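PDB 3E8T: takeout-like protein 1 from Epiphyas postvittana, which binds ubiquinone-8 in a long internal pocket and probably serves as a carrier of hydrophobic ligands in the insect. Local coordinates for residues M131-D134 and V138-V141. Sequence-based numbering, arbitrary orientation.
Sequences MEKD and VDHV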
ATOM      1  N   MET A 131      -1.099  15.584 -18.713  1.00 20.08           N
ATOM      2  CA  MET A 131      -2.220  15.379 -19.607  1.00 20.93           C
ATOM      3  C   MET A 131      -1.626  15.259 -20.992  1.00 20.59           C
ATOM      4  O   MET A 131      -0.909  16.167 -21.450  1.00 21.94           O
ATOM      5  CB  MET A 131      -3.182  16.568 -19.576  1.00 23.91           C
ATOM      6  CG  MET A 131      -3.960  16.813 -18.310  1.00 27.82           C
ATOM      7  SD  MET A 131      -4.975  15.447 -17.868  1.00 32.46           S
ATOM      8  CE  MET A 131      -5.541  14.889 -19.441  1.00 30.39           C
ATOM      9  N   GLU A 132      -1.883  14.126 -21.630  1.00 18.36           N
ATOM     10  CA  GLU A 132      -1.283  13.830 -22.933  1.00 19.08           C
ATOM     11  C   GLU A 132      -2.324  13.396 -23.924  1.00 18.13           C
ATOM     12  O   GLU A 132      -3.199  12.596 -23.597  1.00 18.63           O
ATOM     13  CB  GLU A 132      -0.253  12.693 -22.799  1.00 19.64           C
ATOM     14  CG  GLU A 132       0.888  13.022 -21.835  1.00 20.79           C
ATOM     15  CD  GLU A 132       1.938  11.925 -21.681  1.00 22.93           C
ATOM     16  OE1 GLU A 132       1.777  10.780 -22.190  1.00 26.66           O
ATOM     17  OE2 GLU A 132       2.946  12.189 -20.998  1.00 27.18           O
ATOM     18  N   LYS A 133      -2.160  13.837 -25.165  1.00 17.38           N
ATOM     19  CA  LYS A 133      -3.027  13.391 -26.248  1.00 19.03           C
ATOM     20  C   LYS A 133      -2.383  12.209 -26.931  1.00 18.52           C
ATOM     21  O   LYS A 133      -1.199  12.284 -27.268  1.00 19.69           O
ATOM     22  CB  LYS A 133      -3.185  14.544 -27.224  1.00 21.15           C
ATOM     23  CG  LYS A 133      -4.332  14.434 -28.157  1.00 24.05           C
ATOM     24  CD  LYS A 133      -4.483  15.692 -28.965  1.00 25.79           C
ATOM     25  CE  LYS A 133      -4.958  16.883 -28.167  1.00 27.36           C
ATOM     26  NZ  LYS A 133      -6.299  16.794 -27.545  1.00 29.16           N
ATOM     27  N   ASP A 134      -3.143  11.129 -27.146  1.00 18.47           N
ATOM     28  CA  ASP A 134      -2.634   9.934 -27.812  1.00 18.98           C
ATOM     29  C   ASP A 134      -2.657  10.124 -29.336  1.00 18.83           C
ATOM     30  O   ASP A 134      -2.974  11.182 -29.843  1.00 18.09           O
ATOM     31  CB  ASP A 134      -3.357   8.674 -27.308  1.00 19.28           C
ATOM     32  CG  ASP A 134      -4.782   8.534 -27.808  1.00 20.41           C
ATOM     33  OD1 ASP A 134      -5.191   9.290 -28.699  1.00 20.14           O
ATOM     34  OD2 ASP A 134      -5.506   7.590 -27.318  1.00 23.94           O
ATOM     35  N   VAL A 138      -6.934  11.616 -28.384  1.00 18.70           N
ATOM     36  CA  VAL A 138      -7.682  11.468 -27.123  1.00 19.33           C
ATOM     37  C   VAL A 138      -6.798  11.773 -25.925  1.00 18.04           C
ATOM     38  O   VAL A 138      -5.717  11.240 -25.794  1.00 17.16           O
ATOM     39  CB  VAL A 138      -8.239  10.053 -26.999  1.00 20.13           C
ATOM     40  CG1 VAL A 138      -9.048   9.911 -25.714  1.00 21.83           C
ATOM     41  CG2 VAL A 138      -9.127   9.722 -28.252  1.00 22.92           C
ATOM     42  N   ASP A 139      -7.279  12.642 -25.056  1.00 18.07           N
ATOM     43  CA  ASP A 139      -6.564  13.071 -23.867  1.00 17.88           C
ATOM     44  C   ASP A 139      -6.722  12.075 -22.732  1.00 16.45           C
ATOM     45  O   ASP A 139      -7.811  11.599 -22.420  1.00 16.66           O
ATOM     46  CB  ASP A 139      -7.071  14.440 -23.426  1.00 20.65           C
ATOM     47  CG  ASP A 139      -6.648  15.572 -24.386  1.00 26.58           C
ATOM     48  OD1 ASP A 139      -5.959  15.315 -25.393  1.00 31.67           O
ATOM     49  OD2 ASP A 139      -7.000  16.728 -24.101  1.00 33.96           O
ATOM     50  N   HIS A 140      -5.615  11.783 -22.089  1.00 16.42           N
ATOM     51  CA  HIS A 140      -5.546  10.908 -20.913  1.00 16.33           C
ATOM     52  C   HIS A 140      -4.694  11.550 -19.845  1.00 15.92           C
ATOM     53  O   HIS A 140      -3.722  12.238 -20.166  1.00 17.19           O
ATOM     54  CB  HIS A 140      -4.869   9.590 -21.252  1.00 17.28           C
ATOM     55  CG  HIS A 140      -5.630   8.758 -22.229  1.00 17.62           C
ATOM     56  ND1 HIS A 140      -5.364   8.741 -23.580  1.00 22.24           N
ATOM     57  CD2 HIS A 140      -6.645   7.886 -22.034  1.00 18.69           C
ATOM     58  CE1 HIS A 140      -6.215   7.922 -24.177  1.00 20.60           C
ATOM     59  NE2 HIS A 140      -6.992   7.377 -23.266  1.00 21.01           N
ATOM     60  N   VAL A 141      -4.984  11.232 -18.586  1.00 16.38           N
ATOM     61  CA  VAL A 141      -4.053  11.530 -17.497  1.00 15.77           C
ATOM     62  C   VAL A 141      -3.005  10.435 -17.444  1.00 14.92           C
ATOM     63  O   VAL A 141      -3.333   9.268 -17.267  1.00 15.72           O
ATOM     64  CB  VAL A 141      -4.784  11.587 -16.176  1.00 16.90           C
ATOM     65  CG1 VAL A 141      -3.811  11.639 -14.971  1.00 18.73           C
ATOM     66  CG2 VAL A 141      -5.676  12.772 -16.166  1.00 19.60           C
TER
HETATM   67  O   HOH W   1      -2.672   9.884 -23.965  1.00 24.71           O
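At the turn end of the beta hairpin formed by strands 113-133 and 139-153, Glu132 and His140 make an antiparallel hydrogen-bonded pair: Glu132 N meets His140 O at 3.0 Å, and His140 N returns the bond to Glu132 O. That second carbonyl also accepts from a water, which hydrogen-bonds with His140 ND1 and so joins the imidazole to the opposite strand. Two residues closer to the turn, Asp134 and Val138 are joined by two hydrogen bonds. The backbone N of Asp134 reaches Val138 O at 2.9 Å, while Val138 N bonds to Asp134 OD1 from above the carboxylate plane. With chi1 at 73°, CG sits between the Asp134 backbone N and carbonyl carbon, which brings OD1 to Val138 N and leaves OD2 3.2 Å from CE1 at the edge of the His140 ring. OD1 also receives the N-H of Glu136 in the turn, and an alanine here would probably leave the Val138 and Glu136 amides without this shared acceptor and the turn freer to move. Takeout proteins share the elongated fold of the juvenile hormone binding proteins, and this hairpin projects from one end of it. On the sheet face carrying Met131, Lys133, Asp139 and Val141, Lys133 bends at chi3 and chi4 to set NZ 2.6 Å from Asp139 OD1, a salt bridge that meets OD1 on its syn side, 29° out of the carboxylate plane. Met131 SD packs against Val141 CG2 at 3.2 Å, and both residues touch Ile214 of helix 214-217.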